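Putative cytochrome P450 120 (Synechocystis sp., PDB 2VE3) probably acts as a heme-dependent monooxygenase of the cytochrome P450 family and binds retinoic acid. Local coordinates at residues P122-D125 and G126-G130; C267-L270 and G271-S274. All blocks are in the same frame, centred on the assembly; numbering follows the deposited sequence.

Each contact is local and lies within one run of chain, so neither closes a loop; the two follow in series, without nesting or crossing. From the N terminus, contact 1 comes first, near the start of helix 121-137, where it packs on helices 143-159 and 394-411. Well over a hundred residues later, contact 2 sits at the end of the long helix 241-272, against strand 412-416 and helix 302-314. Their centres lie 22 Å apart and their nearest atoms about 10 Å, so they do not touch. What relates them is a continuous run of chain: helix 394-411, beside contact 1, leads directly into strand 412-416, beside contact 2.

Contact 1 (P122-D125 and G126-G130); sequences PKMD and GIVQG
A chi1 of -172° in Asp125 places CG across from the backbone nitrogen and beside the carbonyl carbon, while Gln129, one turn on, keeps CG beside its own nitrogen and bends at chi2 (-74°); together these torsions lay carboxylate and amide side by side, pointing the same way, with their planes only 23° apart. They meet through carbon: Asp125 OD1 lies 3.6 Å from Gln129 CG, and Gln129 CG is also 3.1 Å from Asp125 O. The polar ends are taken up by helix 394-411, where Asp125 OD2 makes a salt bridge to Arg407 and Gln129 OE1 accepts a hydrogen bond from Gln411. Beneath this pair the alpha-helical bonds are regular: Gln129 N donates to Asp125 O at 3.0 Å, Val128 N to Met124 O at 2.9 Å, and Ile127 N to Lys123 O at 3.0 Å. Apolar side chains pack elsewhere on the helix. Met124 CG stands 4.4 Å from Val128 CG2, a loose approach, while Met124 also rests on Leu399 and Leu403 of helix 394-411 and on Leu158 of helix 143-159. Ile127 folds back along the preceding turn, its CD1 reaching 3.3 Å from Lys123 O, and meets Val154 and Thr157. Chemically, Asp125 and Gln129 are aligned neighbours with separate polar partners; the Arg407 guanidinium probably favours the ionised carboxylate, and the two interactions with one helix are likely to limit the rotation of both side chains.

Contact 2 (C267-L270 and G271-S274); sequences CLLL and GQHS
Helix 241-272, the long central helix of the cytochrome P450 fold, ends here, and its last residues meet the start of helix 274-285, with His273 at the N-cap position between them. The fading of the helix is visible in its bonds. Gly271 N reaches Cys267 O at 3.1 Å, but the N-H...O angle of 124° makes this bond weak, and Cys267 O has a second donor in Trp414 of strand 412-416. Gln272 N is shared: it donates to Leu268 O at 3.2 Å and, weakly, to Leu269 O at 3.3 Å. The Gln272 side chain, extended beyond CG, lies alongside Leu268, placing Gln272 OE1 3.9 Å from Leu268 CD1; it crosses Leu269 at a slant, with Gln272 OE1 4.0 Å from Leu269 CD2. Both leucines are buried, Leu268 against Leu416 and Leu422, Leu269 against Val311 and Leu314 of helix 302-314. With CG anti to its own carbonyl carbon (chi1 -60°), His273 sets the CD2 edge of its ring against the main chain of Leu269, and the ring also meets Phe362, their planes inclined at about 55°. With an alanine here the imidazole is gone, and Phe362 would probably lose its ring partner while a gap opened beside Leu269 O. In the present arrangement Leu269 O lies in the plane of the imidazole, at its edge, 3.0 Å from His273 CD2.

Contact 1 (P122-D125 and G126-G130)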
ATOM      1  N   PRO A 122      11.991  13.773 -12.661  1.00 34.96           N
ATOM      2  CA  PRO A 122      13.102  13.439 -13.562  1.00 34.29           C
ATOM      3  C   PRO A 122      13.783  12.092 -13.249  1.00 33.68           C
ATOM      4  O   PRO A 122      13.975  11.285 -14.162  1.00 33.66           O
ATOM      5  CB  PRO A 122      14.081  14.603 -13.354  1.00 34.26           C
ATOM      6  CG  PRO A 122      13.220  15.738 -12.941  1.00 34.54           C
ATOM      7  CD  PRO A 122      12.139  15.136 -12.106  1.00 34.74           C
ATOM      8  N   LYS A 123      14.130  11.853 -11.982  1.00 32.71           N
ATOM      9  CA  LYS A 123      14.765  10.591 -11.585  1.00 32.02           C
ATOM     10  C   LYS A 123      13.791   9.437 -11.698  1.00 31.30           C
ATOM     11  O   LYS A 123      14.184   8.331 -12.077  1.00 30.71           O
ATOM     12  CB  LYS A 123      15.317  10.629 -10.149  1.00 32.16           C
ATOM     13  CG  LYS A 123      16.608  11.425  -9.924  1.00 32.24           C
ATOM     14  CD  LYS A 123      16.293  12.907  -9.815  1.00 32.84           C
ATOM     15  CE  LYS A 123      15.079  13.139  -8.918  1.00 32.17           C
ATOM     16  NZ  LYS A 123      14.176  14.167  -9.475  1.00 31.41           N
ATOM     17  N   MET A 124      12.531   9.697 -11.348  1.00 30.95           N
ATOM     18  CA  MET A 124      11.491   8.670 -11.420  1.00 31.30           C
ATOM     19  C   MET A 124      11.244   8.232 -12.854  1.00 30.10           C
ATOM     20  O   MET A 124      11.178   7.051 -13.127  1.00 29.81           O
ATOM     21  CB  MET A 124      10.173   9.129 -10.790  1.00 31.23           C
ATOM     22  CG  MET A 124       9.133   8.002 -10.746  1.00 31.84           C
ATOM     23  SD  MET A 124       7.485   8.510 -10.248  1.00 33.57           S
ATOM     24  CE  MET A 124       7.760   8.981  -8.541  1.00 32.35           C
ATOM     25  N   ASP A 125      11.112   9.200 -13.754  1.00 29.79           N
ATOM     26  CA  ASP A 125      10.897   8.931 -15.171  1.00 29.77           C
ATOM     27  C   ASP A 125      12.111   8.255 -15.818  1.00 29.09           C
ATOM     28  O   ASP A 125      11.961   7.424 -16.710  1.00 28.35           O
ATOM     29  CB  ASP A 125      10.540  10.229 -15.902  1.00 30.24           C
ATOM     30  CG  ASP A 125      10.118   9.999 -17.349  1.00 31.63           C
ATOM     31  OD1 ASP A 125       9.430   8.991 -17.632  1.00 34.59           O
ATOM     32  OD2 ASP A 125      10.465  10.837 -18.204  1.00 32.36           O
ATOM     33  N   GLY A 126      13.307   8.625 -15.358  1.00 28.65           N
ATOM     34  CA  GLY A 126      14.549   8.013 -15.819  1.00 27.87           C
ATOM     35  C   GLY A 126      14.656   6.552 -15.408  1.00 27.80           C
ATOM     36  O   GLY A 126      15.101   5.716 -16.195  1.00 27.04           O
ATOM     37  N   ILE A 127      14.251   6.241 -14.174  1.00 27.81           N
ATOM     38  CA  ILE A 127      14.230   4.844 -13.712  1.00 27.94           C
ATOM     39  C   ILE A 127      13.161   4.071 -14.490  1.00 27.87           C
ATOM     40  O   ILE A 127      13.402   2.950 -14.948  1.00 27.30           O
ATOM     41  CB  ILE A 127      13.991   4.716 -12.174  1.00 27.78           C
ATOM     42  CG1 ILE A 127      15.183   5.270 -11.389  1.00 29.16           C
ATOM     43  CG2 ILE A 127      13.755   3.254 -11.771  1.00 27.50           C
ATOM     44  CD1 ILE A 127      14.834   5.797  -9.990  1.00 28.42           C
ATOM     45  N   VAL A 128      11.991   4.696 -14.656  1.00 28.21           N
ATOM     46  CA  VAL A 128      10.843   4.052 -15.331  1.00 28.17           C
ATOM     47  C   VAL A 128      11.128   3.659 -16.804  1.00 28.47           C
ATOM     48  O   VAL A 128      10.985   2.489 -17.177  1.00 28.31           O
ATOM     49  CB  VAL A 128       9.528   4.846 -15.119  1.00 27.77           C
ATOM     50  CG1 VAL A 128       8.437   4.370 -16.045  1.00 27.13           C
ATOM     51  CG2 VAL A 128       9.060   4.666 -13.682  1.00 27.30           C
ATOM     52  N   GLN A 129      11.570   4.632 -17.601  1.00 28.77           N
ATOM     53  CA  GLN A 129      11.949   4.417 -19.002  1.00 29.32           C
ATOM     54  C   GLN A 129      13.076   3.409 -19.182  1.00 29.43           C
ATOM     55  O   GLN A 129      13.071   2.632 -20.140  1.00 29.50           O
ATOM     56  CB  GLN A 129      12.377   5.731 -19.655  1.00 29.21           C
ATOM     57  CG  GLN A 129      11.309   6.794 -19.715  1.00 31.02           C
ATOM     58  CD  GLN A 129      10.260   6.513 -20.763  1.00 32.54           C
ATOM     59  OE1 GLN A 129       9.500   5.553 -20.652  1.00 32.14           O
ATOM     60  NE2 GLN A 129      10.198   7.363 -21.782  1.00 33.27           N
ATOM     61  N   GLY A 130      14.051   3.435 -18.274  1.00 29.37           N
ATOM     62  CA  GLY A 130      15.136   2.461 -18.295  1.00 29.42           C
ATOM     63  C   GLY A 130      14.615   1.035 -18.292  1.00 29.72           C
ATOM     64  O   GLY A 130      15.070   0.206 -19.071  1.00 29.96           O
TER

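Contact 2 (C267-L270 and G271-S274)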
ATOM      1  N   CYS A 267      -1.278  -3.324 -14.806  1.00 15.30           N
ATOM      2  CA  CYS A 267      -0.791  -4.114 -15.932  1.00 16.28           C
ATOM      3  C   CYS A 267      -1.730  -5.279 -16.192  1.00 16.43           C
ATOM      4  O   CYS A 267      -1.984  -5.631 -17.341  1.00 17.00           O
ATOM      5  CB  CYS A 267       0.623  -4.638 -15.672  1.00 16.71           C
ATOM      6  SG  CYS A 267       1.877  -3.387 -15.606  1.00 16.06           S
ATOM      7  N   LEU A 268      -2.223  -5.889 -15.123  1.00 16.17           N
ATOM      8  CA  LEU A 268      -3.238  -6.916 -15.242  1.00 16.74           C
ATOM      9  C   LEU A 268      -4.504  -6.356 -15.912  1.00 16.38           C
ATOM     10  O   LEU A 268      -4.913  -6.845 -16.978  1.00 16.62           O
ATOM     11  CB  LEU A 268      -3.544  -7.532 -13.867  1.00 16.74           C
ATOM     12  CG  LEU A 268      -4.608  -8.628 -13.711  1.00 19.02           C
ATOM     13  CD1 LEU A 268      -4.417  -9.773 -14.693  1.00 20.70           C
ATOM     14  CD2 LEU A 268      -4.638  -9.150 -12.269  1.00 18.03           C
ATOM     15  N   LEU A 269      -5.094  -5.322 -15.320  1.00 15.31           N
ATOM     16  CA  LEU A 269      -6.397  -4.802 -15.798  1.00 15.28           C
ATOM     17  C   LEU A 269      -6.409  -4.109 -17.163  1.00 16.02           C
ATOM     18  O   LEU A 269      -7.351  -4.262 -17.946  1.00 16.33           O
ATOM     19  CB  LEU A 269      -7.047  -3.916 -14.740  1.00 14.63           C
ATOM     20  CG  LEU A 269      -7.428  -4.677 -13.474  1.00 12.64           C
ATOM     21  CD1 LEU A 269      -7.663  -3.711 -12.273  1.00  8.36           C
ATOM     22  CD2 LEU A 269      -8.648  -5.522 -13.768  1.00 10.33           C
ATOM     23  N   LEU A 270      -5.375  -3.340 -17.450  1.00 16.70           N
ATOM     24  CA  LEU A 270      -5.320  -2.659 -18.745  1.00 17.82           C
ATOM     25  C   LEU A 270      -4.773  -3.624 -19.771  1.00 18.01           C
ATOM     26  O   LEU A 270      -4.854  -3.372 -20.960  1.00 18.73           O
ATOM     27  CB  LEU A 270      -4.498  -1.376 -18.660  1.00 17.17           C
ATOM     28  CG  LEU A 270      -5.205  -0.084 -18.201  1.00 18.73           C
ATOM     29  CD1 LEU A 270      -6.141   0.457 -19.246  1.00 19.69           C
ATOM     30  CD2 LEU A 270      -5.929  -0.218 -16.846  1.00 18.41           C
ATOM     31  N   GLY A 271      -4.238  -4.745 -19.286  1.00 19.14           N
ATOM     32  CA  GLY A 271      -3.915  -5.904 -20.122  1.00 19.11           C
ATOM     33  C   GLY A 271      -5.161  -6.563 -20.692  1.00 19.13           C
ATOM     34  O   GLY A 271      -5.179  -6.958 -21.861  1.00 18.75           O
ATOM     35  N   GLN A 272      -6.196  -6.664 -19.855  1.00 19.07           N
ATOM     36  CA  GLN A 272      -7.471  -7.313 -20.195  1.00 19.43           C
ATOM     37  C   GLN A 272      -8.562  -6.382 -20.766  1.00 19.16           C
ATOM     38  O   GLN A 272      -9.632  -6.859 -21.151  1.00 20.23           O
ATOM     39  CB  GLN A 272      -8.061  -8.005 -18.956  1.00 19.31           C
ATOM     40  CG  GLN A 272      -7.214  -9.075 -18.323  1.00 19.72           C
ATOM     41  CD  GLN A 272      -7.786  -9.534 -17.002  1.00 19.76           C
ATOM     42  OE1 GLN A 272      -7.878  -8.758 -16.059  1.00 24.79           O
ATOM     43  NE2 GLN A 272      -8.180 -10.794 -16.927  1.00 20.29           N
ATOM     44  N   HIS A 273      -8.320  -5.077 -20.789  1.00 18.50           N
ATOM     45  CA  HIS A 273      -9.319  -4.117 -21.287  1.00 17.99           C
ATOM     46  C   HIS A 273      -8.646  -3.134 -22.221  1.00 17.88           C
ATOM     47  O   HIS A 273      -8.361  -1.991 -21.841  1.00 17.35           O
ATOM     48  CB  HIS A 273      -9.978  -3.348 -20.135  1.00 17.85           C
ATOM     49  CG  HIS A 273     -10.690  -4.217 -19.145  1.00 18.28           C
ATOM     50  ND1 HIS A 273     -12.061  -4.368 -19.136  1.00 18.04           N
ATOM     51  CD2 HIS A 273     -10.217  -4.972 -18.126  1.00 17.23           C
ATOM     52  CE1 HIS A 273     -12.401  -5.182 -18.150  1.00 20.08           C
ATOM     53  NE2 HIS A 273     -11.298  -5.572 -17.529  1.00 17.48           N
ATOM     54  N   SER A 274      -8.368  -3.609 -23.434  1.00 17.80           N
ATOM     55  CA  SER A 274      -7.649  -2.854 -24.449  1.00 17.90           C
ATOM     56  C   SER A 274      -8.399  -1.622 -24.992  1.00 18.33           C
ATOM     57  O   SER A 274      -7.822  -0.790 -25.697  1.00 19.10           O
ATOM     58  CB  SER A 274      -7.299  -3.800 -25.598  1.00 18.18           C
ATOM     59  OG  SER A 274      -8.485  -4.315 -26.197  1.00 18.18           O
TER